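Local coordinates for probable ABC transporter phosphite binding protein PhnD1 (Prochlorococcus marinus str. MIT 9301, PDB 5LQ5) that binds inorganic phosphite strongly, and methylphosphonate and phosphate only very weakly, probably as the periplasmic solute-binding component of an ABC transporter, at residues N2-Q14 / K56-G68. Numbering follows the deposited sequence.
Sequences NPKVLKVGAIPDQ and KDLDLVWFGGLSG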
ATOM      1  N   ASN A   2       7.377  11.404  22.726  1.00 51.97           N
ATOM      2  CA  ASN A   2       8.030  12.740  22.516  1.00 53.86           C
ATOM      3  C   ASN A   2       7.219  13.631  21.574  1.00 61.99           C
ATOM      4  O   ASN A   2       7.227  13.438  20.353  1.00 42.77           O
ATOM      5  CB  ASN A   2       9.464  12.590  21.980  1.00 51.39           C
ATOM      6  CG  ASN A   2      10.427  12.053  23.028  1.00 57.60           C
ATOM      7  OD1 ASN A   2      10.186  12.164  24.236  1.00 85.80           O
ATOM      8  ND2 ASN A   2      11.536  11.475  22.573  1.00 53.37           N
ATOM      9  N   PRO A   3       6.559  14.651  22.131  1.00 87.54           N
ATOM     10  CA  PRO A   3       5.667  15.460  21.322  1.00 50.90           C
ATOM     11  C   PRO A   3       6.353  16.436  20.376  1.00 47.24           C
ATOM     12  O   PRO A   3       5.674  16.966  19.494  1.00 37.31           O
ATOM     13  CB  PRO A   3       4.868  16.247  22.374  1.00 44.37           C
ATOM     14  CG  PRO A   3       5.698  16.203  23.635  1.00 45.29           C
ATOM     15  CD  PRO A   3       6.892  15.330  23.396  1.00 45.53           C
ATOM     16  N   LYS A   4       7.649  16.700  20.557  1.00 42.47           N
ATOM     17  CA  LYS A   4       8.326  17.655  19.667  1.00 46.65           C
ATOM     18  C   LYS A   4       8.976  17.006  18.447  1.00 38.80           C
ATOM     19  O   LYS A   4       9.514  17.696  17.594  1.00 35.21           O
ATOM     20  CB  LYS A   4       9.312  18.558  20.404  1.00 74.51           C
ATOM     21  CG  LYS A   4       9.922  19.616  19.476  1.00 95.50           C
ATOM     22  CD  LYS A   4      10.866  20.612  20.127  1.00110.26           C
ATOM     23  CE  LYS A   4      11.446  21.577  19.085  1.00 89.83           C
ATOM     24  NZ  LYS A   4      12.389  22.609  19.603  1.00103.83           N
ATOM     25  N   VAL A   5       8.905  15.691  18.352  1.00 38.01           N
ATOM     26  CA  VAL A   5       9.383  14.976  17.164  1.00 31.93           C
ATOM     27  C   VAL A   5       8.180  14.594  16.296  1.00 26.53           C
ATOM     28  O   VAL A   5       7.186  14.001  16.799  1.00 30.24           O
ATOM     29  CB  VAL A   5      10.126  13.696  17.549  1.00 44.29           C
ATOM     30  CG1 VAL A   5      10.595  12.958  16.303  1.00 54.32           C
ATOM     31  CG2 VAL A   5      11.314  14.015  18.457  1.00 40.23           C
ATOM     32  N   LEU A   6       8.259  14.927  15.011  1.00 26.16           N
ATOM     33  CA  LEU A   6       7.258  14.503  14.022  1.00 23.24           C
ATOM     34  C   LEU A   6       7.623  13.072  13.569  1.00 26.21           C
ATOM     35  O   LEU A   6       8.644  12.844  12.960  1.00 24.20           O
ATOM     36  CB  LEU A   6       7.197  15.439  12.793  1.00 26.15           C
ATOM     37  CG  LEU A   6       6.069  15.173  11.791  1.00 23.27           C
ATOM     38  CD1 LEU A   6       4.709  15.574  12.342  1.00 27.70           C
ATOM     39  CD2 LEU A   6       6.321  15.918  10.480  1.00 27.02           C
ATOM     40  N   LYS A   7       6.731  12.140  13.837  1.00 20.75           N
ATOM     41  CA  LYS A   7       7.003  10.712  13.699  1.00 21.84           C
ATOM     42  C   LYS A   7       6.276  10.219  12.459  1.00 19.90           C
ATOM     43  O   LYS A   7       5.067  10.315  12.359  1.00 19.99           O
ATOM     44  CB  LYS A   7       6.553   9.970  14.958  1.00 22.37           C
ATOM     45  CG  LYS A   7       7.300  10.404  16.231  1.00 28.35           C
ATOM     46  CD  LYS A   7       6.649   9.827  17.483  1.00 36.93           C
ATOM     47  CE  LYS A   7       6.695  10.820  18.635  1.00 64.65           C
ATOM     48  NZ  LYS A   7       5.695  11.906  18.471  1.00 48.07           N
ATOM     49  N   VAL A   8       7.062   9.783  11.491  1.00 17.85           N
ATOM     50  CA  VAL A   8       6.624   9.274  10.200  1.00 19.64           C
ATOM     51  C   VAL A   8       6.532   7.761  10.257  1.00 19.34           C
ATOM     52  O   VAL A   8       7.403   7.083  10.796  1.00 18.56           O
ATOM     53  CB  VAL A   8       7.566   9.726   9.064  1.00 19.21           C
ATOM     54  CG1 VAL A   8       7.264   9.066   7.719  1.00 23.83           C
ATOM     55  CG2 VAL A   8       7.521  11.244   8.897  1.00 21.42           C
ATOM     56  N   GLY A   9       5.424   7.235   9.762  1.00 19.50           N
ATOM     57  CA  GLY A   9       5.223   5.780   9.654  1.00 18.26           C
ATOM     58  C   GLY A   9       4.707   5.396   8.267  1.00 16.74           C
ATOM     59  O   GLY A   9       4.420   6.260   7.399  1.00 16.16           O
ATOM     60  N   ALA A  10       4.591   4.103   8.066  1.00 16.43           N
ATOM     61  CA  ALA A  10       4.137   3.566   6.796  1.00 16.64           C
ATOM     62  C   ALA A  10       3.721   2.117   6.941  1.00 15.55           C
ATOM     63  O   ALA A  10       4.343   1.351   7.672  1.00 16.88           O
ATOM     64  CB  ALA A  10       5.235   3.663   5.779  1.00 16.87           C
ATOM     65  N   ILE A  11       2.691   1.717   6.212  1.00 15.81           N
ATOM     66  CA  ILE A  11       2.373   0.301   6.135  1.00 15.07           C
ATOM     67  C   ILE A  11       3.592  -0.455   5.563  1.00 15.87           C
ATOM     68  O   ILE A  11       4.224   0.025   4.600  1.00 16.53           O
ATOM     69  CB  ILE A  11       1.094  -0.014   5.337  1.00 14.77           C
ATOM     70  CG1 ILE A  11       1.126   0.612   3.936  1.00 16.64           C
ATOM     71  CG2 ILE A  11      -0.153   0.435   6.138  1.00 18.13           C
ATOM     72  CD1 ILE A  11       0.084   0.036   3.017  1.00 18.59           C
ATOM     73  N   PRO A  12       3.934  -1.624   6.122  1.00 14.34           N
ATOM     74  CA  PRO A  12       5.116  -2.373   5.677  1.00 17.61           C
ATOM     75  C   PRO A  12       4.797  -3.265   4.474  1.00 16.10           C
ATOM     76  O   PRO A  12       4.718  -4.489   4.566  1.00 17.74           O
ATOM     77  CB  PRO A  12       5.486  -3.180   6.912  1.00 19.41           C
ATOM     78  CG  PRO A  12       4.178  -3.406   7.624  1.00 19.35           C
ATOM     79  CD  PRO A  12       3.367  -2.169   7.370  1.00 16.40           C
ATOM     80  N   ASP A  13       4.613  -2.598   3.333  1.00 15.76           N
ATOM     81  CA  ASP A  13       4.077  -3.212   2.099  1.00 16.28           C
ATOM     82  C   ASP A  13       5.164  -3.797   1.201  1.00 17.69           C
ATOM     83  O   ASP A  13       4.875  -4.427   0.194  1.00 19.41           O
ATOM     84  CB  ASP A  13       3.183  -2.231   1.337  1.00 18.15           C
ATOM     85  CG  ASP A  13       3.961  -1.088   0.664  1.00 20.57           C
ATOM     86  OD1 ASP A  13       5.092  -0.771   1.086  1.00 19.56           O
ATOM     87  OD2 ASP A  13       3.439  -0.529  -0.306  1.00 22.94           O
ATOM     88  N   GLN A  14       6.413  -3.532   1.594  1.00 17.38           N
ATOM     89  CA  GLN A  14       7.621  -3.960   0.887  1.00 20.07           C
ATOM     90  C   GLN A  14       8.692  -4.328   1.919  1.00 18.85           C
ATOM     91  O   GLN A  14       8.532  -4.062   3.092  1.00 18.85           O
ATOM     92  CB  GLN A  14       8.106  -2.824  -0.046  1.00 21.90           C
ATOM     93  CG  GLN A  14       7.138  -2.609  -1.201  1.00 24.35           C
ATOM     94  CD  GLN A  14       7.409  -1.320  -1.914  1.00 32.19           C
ATOM     95  OE1 GLN A  14       6.792  -0.290  -1.654  1.00 41.81           O
ATOM     96  NE2 GLN A  14       8.310  -1.373  -2.808  1.00 28.38           N
ATOM     97  N   LYS A  56      -1.062   7.522  18.782  1.00 26.93           N
ATOM     98  CA  LYS A  56      -0.239   8.757  18.607  1.00 25.84           C
ATOM     99  C   LYS A  56       1.268   8.488  18.717  1.00 29.23           C
ATOM    100  O   LYS A  56       2.077   9.395  18.946  1.00 33.65           O
ATOM    101  CB  LYS A  56      -0.711   9.890  19.533  1.00 31.19           C
ATOM    102  CG  LYS A  56      -2.199  10.167  19.330  1.00 34.81           C
ATOM    103  CD  LYS A  56      -2.638  11.554  19.777  1.00 59.30           C
ATOM    104  CE  LYS A  56      -4.158  11.640  19.858  1.00 72.93           C
ATOM    105  NZ  LYS A  56      -4.862  11.306  18.582  1.00 75.87           N
ATOM    106  N   ASP A  57       1.640   7.241  18.512  1.00 28.11           N
ATOM    107  CA  ASP A  57       3.046   6.876  18.341  1.00 31.56           C
ATOM    108  C   ASP A  57       3.554   7.281  16.960  1.00 24.30           C
ATOM    109  O   ASP A  57       4.756   7.347  16.760  1.00 24.81           O
ATOM    110  CB  ASP A  57       3.267   5.374  18.543  1.00 29.03           C
ATOM    111  CG  ASP A  57       3.186   4.958  20.017  1.00 59.42           C
ATOM    112  OD1 ASP A  57       4.159   4.347  20.482  1.00126.20           O
ATOM    113  OD2 ASP A  57       2.191   5.233  20.715  1.00 45.90           O
ATOM    114  N   LEU A  58       2.614   7.503  16.033  1.00 24.26           N
ATOM    115  CA  LEU A  58       2.888   7.939  14.659  1.00 20.74           C
ATOM    116  C   LEU A  58       2.022   9.161  14.303  1.00 22.08           C
ATOM    117  O   LEU A  58       0.838   9.199  14.595  1.00 22.53           O
ATOM    118  CB  LEU A  58       2.610   6.796  13.672  1.00 18.99           C
ATOM    119  CG  LEU A  58       3.349   5.486  13.889  1.00 20.17           C
ATOM    120  CD1 LEU A  58       2.784   4.421  12.960  1.00 20.18           C
ATOM    121  CD2 LEU A  58       4.853   5.632  13.700  1.00 22.99           C
ATOM    122  N   ASP A  59       2.646  10.167  13.693  1.00 19.94           N
ATOM    123  CA  ASP A  59       1.977  11.423  13.358  1.00 19.47           C
ATOM    124  C   ASP A  59       1.543  11.603  11.917  1.00 20.30           C
ATOM    125  O   ASP A  59       0.567  12.288  11.655  1.00 20.40           O
ATOM    126  CB  ASP A  59       2.899  12.602  13.673  1.00 20.86           C
ATOM    127  CG  ASP A  59       3.238  12.687  15.143  1.00 27.04           C
ATOM    128  OD1 ASP A  59       2.310  12.527  15.976  1.00 26.27           O
ATOM    129  OD2 ASP A  59       4.433  12.925  15.449  1.00 25.81           O
ATOM    130  N   LEU A  60       2.307  11.030  11.011  1.00 19.29           N
ATOM    131  CA  LEU A  60       2.150  11.186   9.584  1.00 17.31           C
ATOM    132  C   LEU A  60       2.487   9.841   8.957  1.00 19.48           C
ATOM    133  O   LEU A  60       3.610   9.369   9.085  1.00 18.69           O
ATOM    134  CB  LEU A  60       3.101  12.239   9.046  1.00 17.75           C
ATOM    135  CG  LEU A  60       3.101  12.422   7.524  1.00 17.44           C
ATOM    136  CD1 LEU A  60       1.781  12.970   6.993  1.00 18.87           C
ATOM    137  CD2 LEU A  60       4.257  13.360   7.176  1.00 20.35           C
ATOM    138  N   VAL A  61       1.517   9.202   8.336  1.00 16.03           N
ATOM    139  CA  VAL A  61       1.643   7.799   7.900  1.00 16.17           C
ATOM    140  C   VAL A  61       1.207   7.607   6.466  1.00 15.44           C
ATOM    141  O   VAL A  61       0.173   8.118   6.054  1.00 16.22           O
ATOM    142  CB  VAL A  61       0.828   6.854   8.801  1.00 16.12           C
ATOM    143  CG1 VAL A  61       0.920   5.410   8.356  1.00 16.40           C
ATOM    144  CG2 VAL A  61       1.291   6.944  10.241  1.00 16.69           C
ATOM    145  N   TRP A  62       2.041   6.901   5.715  1.00 15.82           N
ATOM    146  CA  TRP A  62       1.758   6.408   4.366  1.00 15.49           C
ATOM    147  C   TRP A  62       0.932   5.133   4.469  1.00 15.72           C
ATOM    148  O   TRP A  62       1.450   4.065   4.839  1.00 16.35           O
ATOM    149  CB  TRP A  62       3.044   6.190   3.634  1.00 17.08           C
ATOM    150  CG  TRP A  62       2.964   5.760   2.207  1.00 19.30           C
ATOM    151  CD1 TRP A  62       3.369   4.553   1.703  1.00 18.99           C
ATOM    152  CD2 TRP A  62       2.471   6.505   1.105  1.00 17.53           C
ATOM    153  NE1 TRP A  62       3.188   4.508   0.340  1.00 19.47           N
ATOM    154  CE2 TRP A  62       2.629   5.691  -0.056  1.00 17.71           C
ATOM    155  CE3 TRP A  62       1.890   7.770   0.964  1.00 21.25           C
ATOM    156  CZ2 TRP A  62       2.232   6.107  -1.326  1.00 22.10           C
ATOM    157  CZ3 TRP A  62       1.497   8.181  -0.322  1.00 23.60           C
ATOM    158  CH2 TRP A  62       1.694   7.345  -1.446  1.00 21.97           C
ATOM    159  N   PHE A  63      -0.376   5.303   4.279  1.00 15.19           N
ATOM    160  CA  PHE A  63      -1.349   4.230   4.375  1.00 15.65           C
ATOM    161  C   PHE A  63      -1.769   3.727   2.976  1.00 16.45           C
ATOM    162  O   PHE A  63      -1.668   4.448   1.966  1.00 16.73           O
ATOM    163  CB  PHE A  63      -2.617   4.699   5.103  1.00 15.66           C
ATOM    164  CG  PHE A  63      -2.528   4.671   6.606  1.00 14.95           C
ATOM    165  CD1 PHE A  63      -2.352   3.460   7.279  1.00 16.05           C
ATOM    166  CD2 PHE A  63      -2.598   5.833   7.355  1.00 17.12           C
ATOM    167  CE1 PHE A  63      -2.270   3.415   8.676  1.00 15.98           C
ATOM    168  CE2 PHE A  63      -2.549   5.793   8.736  1.00 16.83           C
ATOM    169  CZ  PHE A  63      -2.359   4.573   9.402  1.00 16.45           C
ATOM    170  N   GLY A  64      -2.266   2.496   2.922  1.00 16.50           N
ATOM    171  CA  GLY A  64      -3.022   2.008   1.825  1.00 16.99           C
ATOM    172  C   GLY A  64      -4.466   2.502   1.932  1.00 15.81           C
ATOM    173  O   GLY A  64      -4.842   3.113   2.938  1.00 17.19           O
ATOM    174  N   GLY A  65      -5.285   2.195   0.934  1.00 17.82           N
ATOM    175  CA  GLY A  65      -6.696   2.625   0.957  1.00 17.85           C
ATOM    176  C   GLY A  65      -7.464   2.093   2.158  1.00 14.51           C
ATOM    177  O   GLY A  65      -8.028   2.861   2.945  1.00 17.88           O
ATOM    178  N   LEU A  66      -7.409   0.760   2.320  1.00 16.89           N
ATOM    179  CA  LEU A  66      -8.127   0.109   3.416  1.00 17.59           C
ATOM    180  C   LEU A  66      -7.584   0.506   4.766  1.00 17.59           C
ATOM    181  O   LEU A  66      -8.315   0.850   5.685  1.00 16.63           O
ATOM    182  CB  LEU A  66      -8.146  -1.426   3.279  1.00 16.29           C
ATOM    183  CG  LEU A  66      -8.853  -2.212   4.389  1.00 17.64           C
ATOM    184  CD1 LEU A  66     -10.327  -1.811   4.487  1.00 19.71           C
ATOM    185  CD2 LEU A  66      -8.732  -3.693   4.098  1.00 20.84           C
ATOM    186  N   SER A  67      -6.268   0.425   4.913  1.00 16.11           N
ATOM    187  CA  SER A  67      -5.683   0.714   6.241  1.00 16.75           C
ATOM    188  C   SER A  67      -5.849   2.207   6.604  1.00 14.12           C
ATOM    189  O   SER A  67      -6.003   2.562   7.792  1.00 16.84           O
ATOM    190  CB  SER A  67      -4.196   0.294   6.255  1.00 15.01           C
ATOM    191  OG  SER A  67      -3.445   0.777   5.139  1.00 14.90           O
ATOM    192  N   GLY A  68      -5.830   3.085   5.602  1.00 16.66           N
ATOM    193  CA  GLY A  68      -6.079   4.494   5.871  1.00 16.16           C
ATOM    194  C   GLY A  68      -7.521   4.778   6.307  1.00 17.33           C
ATOM    195  O   GLY A  68      -7.772   5.567   7.221  1.00 18.80           O
TER
HETATM  196  O   HOH W   1       2.830  11.884  18.473  1.00 38.30           O
HETATM  197  O   HOH W   2       4.140   1.961  -1.137  1.00 25.67           O
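Lys-7 and Asp-59 link strand 5-10 to the residue just before the parallel strand 60-63, at the end away from the phosphite. Asp-59 OD2 takes the Lys-7 backbone N-H on its anti side at 2.9 Å, while Lys-7 O accepts from both Asp-59 N (2.8 Å) and Leu-60 N (3.2 Å). Bent at chi3 (-143°) and chi4 (76°), the Lys-7 chain lays CD against Asp-57 O and brings NZ back to Asp-59 OD2, a weak salt bridge at 3.4 Å. The ammonium is gripped more firmly by Asn-2 O and Val-5 O; a water joins it to Lys-56 O and Asp-59 OD1, an oxygen that also pairs with Arg-217. From there the parallel pairing runs through Gly-9 N to Leu-60 O, Trp-62 N to Gly-9 O and Ile-11 N to Trp-62 O, the last at 3.0 Å. Leu-58 CD2 lies near Gly-9 CA, while Val-61 CG1 comes to 3.7 Å from Gly-9 O. Past the strand, chi1 of 53° sets Ile-11 CG1 between its backbone N and carbonyl carbon, sending CD1 to Gly-64 N (3.4 Å) and CG2 to Ser-67 OG and Phe-63 CD1. Trp-62 NE1 shares a second water with Asp-13 OD2, itself bonded to Tyr-206. Hydrogen bonds of backbone and carboxylate thus carry one end, the weak ion pair adding to them; at the other, as expected of a periplasmic binding protein, the strand ends deliver Ile-11 and Gly-64, the latter at the helix N-cap, to touch the phosphite.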